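Local coordinates for flap endonuclease 1 (Methanocaldococcus jannaschii, PDB 1A76), which cuts 5'-flap structures and trims 5' ends as a magnesium-dependent endo- and exonuclease in DNA replication and repair, at residues 285-290 / 300-305; 215-220 / 240-245; 145-150 / 154-159. All blocks are in the same frame, centred on the assembly; numbering follows the deposited sequence.

Overall arrangement
The three contacts are spread across one chain. Contact 3 (145-150 / 154-159) lies nearest the middle, about 9 Å from the chain's centre. It belongs to the active site: Glu154 is a ligand of a bound manganese ion. Contact 2 (215-220 / 240-245) and contact 1 (285-290 / 300-305) are on opposite sides of the chain's centre, and their own centres are about 50 Å apart. Contact 3 is about 27 Å from contact 1 and 28 Å from contact 2, centre to centre. None of the three touch. The Ile217 side chain of contact 2 is about 11 Å from that of Asp175, a predicted ligand of the second magnesium ion. Contact 1 is far from any annotated site.

Contact 1 (285-290 / 300-305)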
# COMPACT_ATOMS: atom_id res chain seq x y z
N GLY A 285 -27.14 2.95 -0.54
CA GLY A 285 -26.07 3.91 -0.71
C GLY A 285 -25.04 3.44 -1.71
O GLY A 285 -24.49 4.25 -2.46
N ILE A 286 -24.76 2.14 -1.72
CA ILE A 286 -23.79 1.59 -2.66
C ILE A 286 -24.32 1.72 -4.08
O ILE A 286 -23.58 2.12 -5.00
CB ILE A 286 -23.48 0.10 -2.34
CG1 ILE A 286 -22.65 0.03 -1.04
CG2 ILE A 286 -22.73 -0.53 -3.49
CD1 ILE A 286 -22.58 -1.34 -0.41
N ILE A 287 -25.60 1.41 -4.27
CA ILE A 287 -26.23 1.52 -5.59
C ILE A 287 -26.17 2.96 -6.11
O ILE A 287 -25.82 3.22 -7.26
CB ILE A 287 -27.71 1.07 -5.55
CG1 ILE A 287 -27.78 -0.43 -5.25
CG2 ILE A 287 -28.42 1.43 -6.86
CD1 ILE A 287 -29.01 -1.13 -5.80
N LYS A 288 -26.51 3.90 -5.24
CA LYS A 288 -26.50 5.30 -5.61
C LYS A 288 -25.10 5.76 -5.96
O LYS A 288 -24.90 6.44 -6.97
CB LYS A 288 -27.04 6.15 -4.47
CG LYS A 288 -27.08 7.63 -4.78
CD LYS A 288 -27.20 8.48 -3.51
CE LYS A 288 -27.18 9.96 -3.86
NZ LYS A 288 -27.69 10.79 -2.73
N PHE A 289 -24.13 5.41 -5.14
CA PHE A 289 -22.76 5.83 -5.40
C PHE A 289 -22.20 5.18 -6.66
O PHE A 289 -21.73 5.87 -7.58
CB PHE A 289 -21.87 5.50 -4.19
CG PHE A 289 -20.44 5.90 -4.38
CD1 PHE A 289 -20.07 7.25 -4.36
CD2 PHE A 289 -19.46 4.94 -4.64
CE1 PHE A 289 -18.75 7.63 -4.60
CE2 PHE A 289 -18.14 5.31 -4.87
CZ PHE A 289 -17.78 6.66 -4.85
N LEU A 290 -22.27 3.85 -6.71
CA LEU A 290 -21.75 3.08 -7.83
C LEU A 290 -22.55 3.15 -9.15
O LEU A 290 -22.01 3.50 -10.21
CB LEU A 290 -21.60 1.61 -7.41
CG LEU A 290 -20.19 1.02 -7.24
CD1 LEU A 290 -19.21 2.06 -6.65
CD2 LEU A 290 -20.27 -0.23 -6.37
N ARG A 300 -25.23 -6.12 -11.99
CA ARG A 300 -24.02 -6.63 -11.36
C ARG A 300 -23.86 -6.10 -9.94
O ARG A 300 -23.55 -6.86 -9.03
CB ARG A 300 -22.79 -6.25 -12.18
CG ARG A 300 -21.53 -7.00 -11.77
CD ARG A 300 -20.36 -6.66 -12.68
NE ARG A 300 -20.40 -7.42 -13.93
CZ ARG A 300 -20.74 -6.91 -15.11
NH1 ARG A 300 -21.08 -5.64 -15.22
NH2 ARG A 300 -20.74 -7.68 -16.19
N VAL A 301 -24.07 -4.81 -9.75
CA VAL A 301 -23.93 -4.24 -8.42
C VAL A 301 -24.98 -4.83 -7.48
O VAL A 301 -24.65 -5.28 -6.38
CB VAL A 301 -24.01 -2.69 -8.45
CG1 VAL A 301 -23.83 -2.12 -7.03
CG2 VAL A 301 -22.91 -2.13 -9.38
N LYS A 302 -26.24 -4.86 -7.92
CA LYS A 302 -27.31 -5.41 -7.10
C LYS A 302 -26.95 -6.81 -6.61
O LYS A 302 -27.02 -7.12 -5.42
CB LYS A 302 -28.62 -5.46 -7.89
CG LYS A 302 -29.77 -6.16 -7.16
CD LYS A 302 -30.18 -5.36 -5.94
CE LYS A 302 -31.23 -6.10 -5.10
NZ LYS A 302 -31.05 -5.82 -3.63
N LYS A 303 -26.55 -7.66 -7.55
CA LYS A 303 -26.19 -9.02 -7.23
C LYS A 303 -25.06 -9.08 -6.21
O LYS A 303 -25.09 -9.90 -5.28
CB LYS A 303 -25.77 -9.76 -8.51
CG LYS A 303 -25.45 -11.22 -8.30
CD LYS A 303 -24.84 -11.82 -9.55
CE LYS A 303 -25.64 -13.01 -10.03
NZ LYS A 303 -25.64 -14.10 -9.01
N HIS A 304 -24.08 -8.21 -6.36
CA HIS A 304 -22.96 -8.23 -5.43
C HIS A 304 -23.23 -7.65 -4.06
O HIS A 304 -22.72 -8.17 -3.08
CB HIS A 304 -21.75 -7.56 -6.07
CG HIS A 304 -21.11 -8.41 -7.12
ND1 HIS A 304 -20.08 -9.28 -6.85
CD2 HIS A 304 -21.40 -8.57 -8.43
CE1 HIS A 304 -19.77 -9.94 -7.95
NE2 HIS A 304 -20.56 -9.53 -8.92
N VAL A 305 -24.04 -6.59 -3.97
CA VAL A 305 -24.34 -6.02 -2.66
C VAL A 305 -25.20 -7.01 -1.87
O VAL A 305 -25.14 -7.06 -0.64
CB VAL A 305 -25.08 -4.63 -2.76
CG1 VAL A 305 -24.23 -3.64 -3.54
CG2 VAL A 305 -26.45 -4.79 -3.42
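Ile286 and Val305 make the tightest touch between these two helices. CG2 of Ile286 lies 3.5 Å from CG1 of Val305, which is closer than usual for two methyl groups. The two side chains slide past each other in opposite directions. The same Ile286 CG2 also reaches CG1 of Val301, at 4.0 Å. This methyl therefore sits against two valines that are one helical turn apart. Val301 in turn is shared, because Leu290 CD2 meets its CG1 at 4.1 Å. Both Ile286 and Leu290 approach Val301 at a slant. The valine branch that does the touching points away from its own backbone N (chi1 -179°), and this carries CG1 across to the other helix.

Ile287 closes one flank. Its CD1 comes to 4.4 Å of CD of Lys302, a loose touch at the edge of the contact. The charged end of that lysine turns elsewhere and forms a salt bridge with Asp306.

The arrangement is an antiparallel helical hairpin made of helices 283-292 and 298-315. The segment axes approach to 10.1 Å and their directions differ by 150°. The closest backbone pair is Ile287 with Val301, with 6.8 Å between their CA atoms. A short connection turns the chain, and Phe296 from it packs on both Leu290 and Val301 and shares a backbone hydrogen bond with Leu290.

Further out, the hairpin rests on two earlier helices: Phe62 of helix 56-70 touches Leu290 and Val305, while Leu138 and Leu141 of helix 129-142 lie against Leu290 and Ile286 respectively.

Contact 2 (215-220 / 240-245); sequences IDIAIF and ELVRSG
Phe220 and Leu241 cross at about a right angle where helices 211-221 and 235-244 pack together. These are the two helices of the helix-three-turn-helix motif of the FEN1 family, which in relatives of this enzyme binds duplex DNA. The helices run roughly antiparallel. Their segment axes are 142° apart in direction and approach to 10.1 Å.

Leu241 reaches over with one methyl. Its CD1 is 3.6 Å from CZ of Phe220 and 3.8 Å from CE1 of the same ring, so the contact is at the far end of the phenylalanine. The approach is oblique to the ring. Val250 and Leu251 of helix 247-254 also pack on Phe220, and Ala238 touches it from helix 235-244.

The second meeting is made by Val242. Its CG2 lies 4.0 Å from CG1 of Ile217, and these two side chains again cross nearly at right angles. The same CG2 is 4.1 Å from CB of Asp216. This one methyl therefore touches two consecutive residues of the opposing helix. Its branch stands beside the valine's backbone N, anti to the carbonyl carbon, and that turns it toward helix 211-221. The closest CA atoms are also here, those of Ile217 and Val242, 7.3 Å apart.

Asp216 offers only its CB to this apolar patch. Its carboxylate is held from elsewhere: OD1 is hydrogen-bonded to Tyr258 OH, and OD2 makes a salt bridge with Lys248. These two partners probably fix the rotation of the group and offset its buried charge.

Helix 235-244 stops just past the contact in a Schellman motif. Gly245 takes positive phi (82°) there, and its N bonds back to Val242 O at 3.0 Å.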
# COMPACT_ATOMS: atom_id res chain seq x y z
N ILE A 215 17.37 -4.52 5.70
CA ILE A 215 17.13 -3.08 5.56
C ILE A 215 18.38 -2.42 4.92
O ILE A 215 18.26 -1.51 4.10
CB ILE A 215 16.84 -2.45 6.95
CG1 ILE A 215 15.45 -2.88 7.43
CG2 ILE A 215 16.88 -0.91 6.88
CD1 ILE A 215 15.20 -2.63 8.91
N ASP A 216 19.56 -2.88 5.30
CA ASP A 216 20.79 -2.33 4.74
C ASP A 216 20.83 -2.64 3.23
O ASP A 216 21.12 -1.76 2.42
CB ASP A 216 22.01 -2.92 5.45
CG ASP A 216 22.30 -2.24 6.79
OD1 ASP A 216 21.66 -1.23 7.12
OD2 ASP A 216 23.19 -2.73 7.53
N ILE A 217 20.52 -3.88 2.86
CA ILE A 217 20.50 -4.29 1.46
C ILE A 217 19.52 -3.36 0.73
O ILE A 217 19.82 -2.85 -0.34
CB ILE A 217 20.02 -5.76 1.29
CG1 ILE A 217 21.08 -6.73 1.82
CG2 ILE A 217 19.75 -6.06 -0.18
CD1 ILE A 217 20.55 -8.12 2.09
N ALA A 218 18.36 -3.12 1.35
CA ALA A 218 17.35 -2.24 0.79
C ALA A 218 17.90 -0.84 0.59
O ALA A 218 17.69 -0.21 -0.46
CB ALA A 218 16.13 -2.19 1.70
N ILE A 219 18.61 -0.33 1.59
CA ILE A 219 19.17 1.00 1.50
C ILE A 219 20.17 1.07 0.34
O ILE A 219 20.15 2.04 -0.42
CB ILE A 219 19.81 1.43 2.84
CG1 ILE A 219 18.69 1.68 3.88
CG2 ILE A 219 20.62 2.71 2.67
CD1 ILE A 219 19.18 1.87 5.31
N PHE A 220 21.02 0.06 0.20
CA PHE A 220 22.00 0.00 -0.90
C PHE A 220 21.30 0.06 -2.24
O PHE A 220 21.71 0.78 -3.15
CB PHE A 220 22.79 -1.32 -0.89
CG PHE A 220 24.06 -1.28 -0.08
CD1 PHE A 220 25.13 -0.48 -0.47
CD2 PHE A 220 24.19 -2.07 1.06
CE1 PHE A 220 26.32 -0.48 0.25
CE2 PHE A 220 25.37 -2.07 1.79
CZ PHE A 220 26.44 -1.27 1.38
N GLU A 240 26.65 -9.14 -0.32
CA GLU A 240 28.05 -9.51 -0.16
C GLU A 240 28.71 -8.64 0.91
O GLU A 240 29.47 -9.14 1.74
CB GLU A 240 28.76 -9.35 -1.51
CG GLU A 240 30.27 -9.51 -1.50
CD GLU A 240 30.84 -9.46 -2.90
OE1 GLU A 240 31.03 -8.34 -3.41
OE2 GLU A 240 31.08 -10.53 -3.50
N LEU A 241 28.42 -7.34 0.88
CA LEU A 241 28.98 -6.40 1.85
C LEU A 241 28.39 -6.64 3.23
O LEU A 241 29.06 -6.50 4.24
CB LEU A 241 28.72 -4.95 1.40
CG LEU A 241 29.48 -4.49 0.15
CD1 LEU A 241 28.92 -3.16 -0.37
CD2 LEU A 241 30.97 -4.37 0.48
N VAL A 242 27.11 -7.00 3.26
CA VAL A 242 26.44 -7.28 4.52
C VAL A 242 27.05 -8.52 5.18
O VAL A 242 27.40 -8.48 6.37
CB VAL A 242 24.92 -7.50 4.30
CG1 VAL A 242 24.35 -8.42 5.39
CG2 VAL A 242 24.21 -6.15 4.31
N ARG A 243 27.20 -9.61 4.43
CA ARG A 243 27.76 -10.83 5.00
C ARG A 243 29.21 -10.63 5.44
O ARG A 243 29.70 -11.34 6.32
CB ARG A 243 27.66 -11.97 3.99
CG ARG A 243 26.23 -12.43 3.72
CD ARG A 243 25.48 -12.72 5.02
NE ARG A 243 25.08 -14.12 5.11
CZ ARG A 243 25.92 -15.12 5.37
NH1 ARG A 243 27.21 -14.88 5.56
NH2 ARG A 243 25.47 -16.37 5.42
N SER A 244 29.88 -9.66 4.83
CA SER A 244 31.28 -9.38 5.18
C SER A 244 31.40 -8.57 6.45
O SER A 244 32.48 -8.48 7.03
CB SER A 244 31.98 -8.65 4.03
OG SER A 244 32.26 -9.56 3.00
N GLY A 245 30.31 -7.95 6.88
CA GLY A 245 30.34 -7.16 8.09
C GLY A 245 30.86 -5.75 7.95
O GLY A 245 31.29 -5.16 8.93

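Contact 3 (145-150 / 154-159); sequences PYVEAP and EAQASY
The flat amide of Gln156 meets residues of 145-150 at both of its ends. At the oxygen end, OE1 is 3.6 Å from CD of Pro150, and the proline ring and the glutamine chain cross at about a right angle. At the nitrogen end, CG1 of Val147 comes within 4.4 Å of NE2. That nitrogen is hydrogen-bonded to Thr271 O, which helps fix how the amide is turned.

The base of the glutamine is packed closely. Its CB is 3.3 Å from CB of Ala149, a short distance for two carbons, and its CG is 3.9 Å from the same methyl. The chain leaves with CG anti to the backbone N (chi1 173°) and then bends at chi2 (68°). The amide is thereby set against the proline and the valine.

This is a strand-to-helix turn in the PIN-like alpha/beta core. Strand 146-148 pairs with strand 74-79 at the edge of the sheet. Helix 153-162 follows and leads to the parallel strand 168-170, so the unit is a beta-alpha-beta crossover. The helix lies over the sheet, with Gln156 on Val78 and Ala157 on Ala25.

The start of the helix carries a metal ligand. Glu154 binds a manganese ion through OE1. Its backbone O accepts from Ser158 twice, from OG at 2.6 Å and from N at 3.1 Å. The hydroxyl approaches tilted 22° from the carbonyl plane. Ala176 O lies near the same hydroxyl, so the two carbonyls probably compete for its one proton.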
# COMPACT_ATOMS: atom_id res chain seq x y z
N PRO A 145 -14.08 -2.30 7.34
CA PRO A 145 -13.23 -1.41 8.14
C PRO A 145 -11.92 -0.96 7.51
O PRO A 145 -11.27 -1.72 6.78
CB PRO A 145 -12.99 -2.22 9.41
CG PRO A 145 -13.01 -3.64 8.93
CD PRO A 145 -14.03 -3.69 7.83
N TYR A 146 -11.54 0.27 7.80
CA TYR A 146 -10.29 0.82 7.31
C TYR A 146 -9.60 1.61 8.41
O TYR A 146 -10.23 1.98 9.40
CB TYR A 146 -10.50 1.71 6.07
CG TYR A 146 -11.25 3.02 6.28
CD1 TYR A 146 -10.60 4.17 6.77
CD2 TYR A 146 -12.59 3.14 5.91
CE1 TYR A 146 -11.27 5.39 6.88
CE2 TYR A 146 -13.27 4.36 6.01
CZ TYR A 146 -12.61 5.48 6.50
OH TYR A 146 -13.29 6.67 6.59
N VAL A 147 -8.30 1.81 8.25
CA VAL A 147 -7.51 2.57 9.21
C VAL A 147 -6.80 3.66 8.44
O VAL A 147 -6.40 3.47 7.30
CB VAL A 147 -6.41 1.72 9.89
CG1 VAL A 147 -6.08 2.31 11.27
CG2 VAL A 147 -6.82 0.28 9.99
N GLU A 148 -6.66 4.81 9.07
CA GLU A 148 -5.92 5.90 8.47
C GLU A 148 -4.66 5.93 9.33
O GLU A 148 -4.68 6.38 10.48
CB GLU A 148 -6.74 7.19 8.56
CG GLU A 148 -8.17 6.98 8.07
CD GLU A 148 -9.02 8.23 8.08
OE1 GLU A 148 -9.03 8.94 7.06
OE2 GLU A 148 -9.68 8.50 9.11
N ALA A 149 -3.58 5.39 8.79
CA ALA A 149 -2.32 5.33 9.52
C ALA A 149 -1.78 6.72 9.84
O ALA A 149 -2.10 7.69 9.15
CB ALA A 149 -1.29 4.56 8.70
N PRO A 150 -0.97 6.84 10.90
CA PRO A 150 -0.38 8.12 11.30
C PRO A 150 0.47 8.65 10.14
O PRO A 150 0.56 9.86 9.92
CB PRO A 150 0.49 7.78 12.51
CG PRO A 150 -0.02 6.46 13.00
CD PRO A 150 -0.59 5.74 11.82
N GLU A 154 1.88 1.20 4.79
CA GLU A 154 2.57 -0.08 4.77
C GLU A 154 3.16 -0.36 6.14
O GLU A 154 3.27 -1.51 6.55
CB GLU A 154 3.68 -0.09 3.71
CG GLU A 154 4.75 0.94 3.93
CD GLU A 154 4.61 2.13 3.02
OE1 GLU A 154 3.48 2.63 2.86
OE2 GLU A 154 5.64 2.56 2.46
N ALA A 155 3.55 0.70 6.86
CA ALA A 155 4.10 0.55 8.20
C ALA A 155 3.02 0.18 9.18
O ALA A 155 3.23 -0.64 10.05
CB ALA A 155 4.77 1.84 8.66
N GLN A 156 1.85 0.81 9.05
CA GLN A 156 0.73 0.52 9.93
C GLN A 156 0.26 -0.92 9.72
O GLN A 156 -0.02 -1.64 10.68
CB GLN A 156 -0.43 1.48 9.67
CG GLN A 156 -1.70 1.13 10.43
CD GLN A 156 -1.56 1.32 11.94
OE1 GLN A 156 -0.79 2.16 12.40
NE2 GLN A 156 -2.32 0.54 12.70
N ALA A 157 0.20 -1.34 8.47
CA ALA A 157 -0.24 -2.70 8.14
C ALA A 157 0.74 -3.73 8.69
O ALA A 157 0.33 -4.79 9.19
CB ALA A 157 -0.39 -2.86 6.63
N SER A 158 2.03 -3.42 8.58
CA SER A 158 3.04 -4.34 9.08
C SER A 158 2.89 -4.51 10.59
O SER A 158 2.92 -5.64 11.10
CB SER A 158 4.44 -3.83 8.74
OG SER A 158 4.57 -3.64 7.34
N TYR A 159 2.71 -3.40 11.29
CA TYR A 159 2.54 -3.42 12.75
C TYR A 159 1.34 -4.29 13.16
O TYR A 159 1.41 -5.07 14.12
CB TYR A 159 2.34 -1.99 13.28
CG TYR A 159 1.85 -1.89 14.71
CD1 TYR A 159 2.68 -2.23 15.78
CD2 TYR A 159 0.57 -1.39 15.00
CE1 TYR A 159 2.27 -2.06 17.11
CE2 TYR A 159 0.15 -1.21 16.33
CZ TYR A 159 1.00 -1.55 17.37
OH TYR A 159 0.61 -1.39 18.68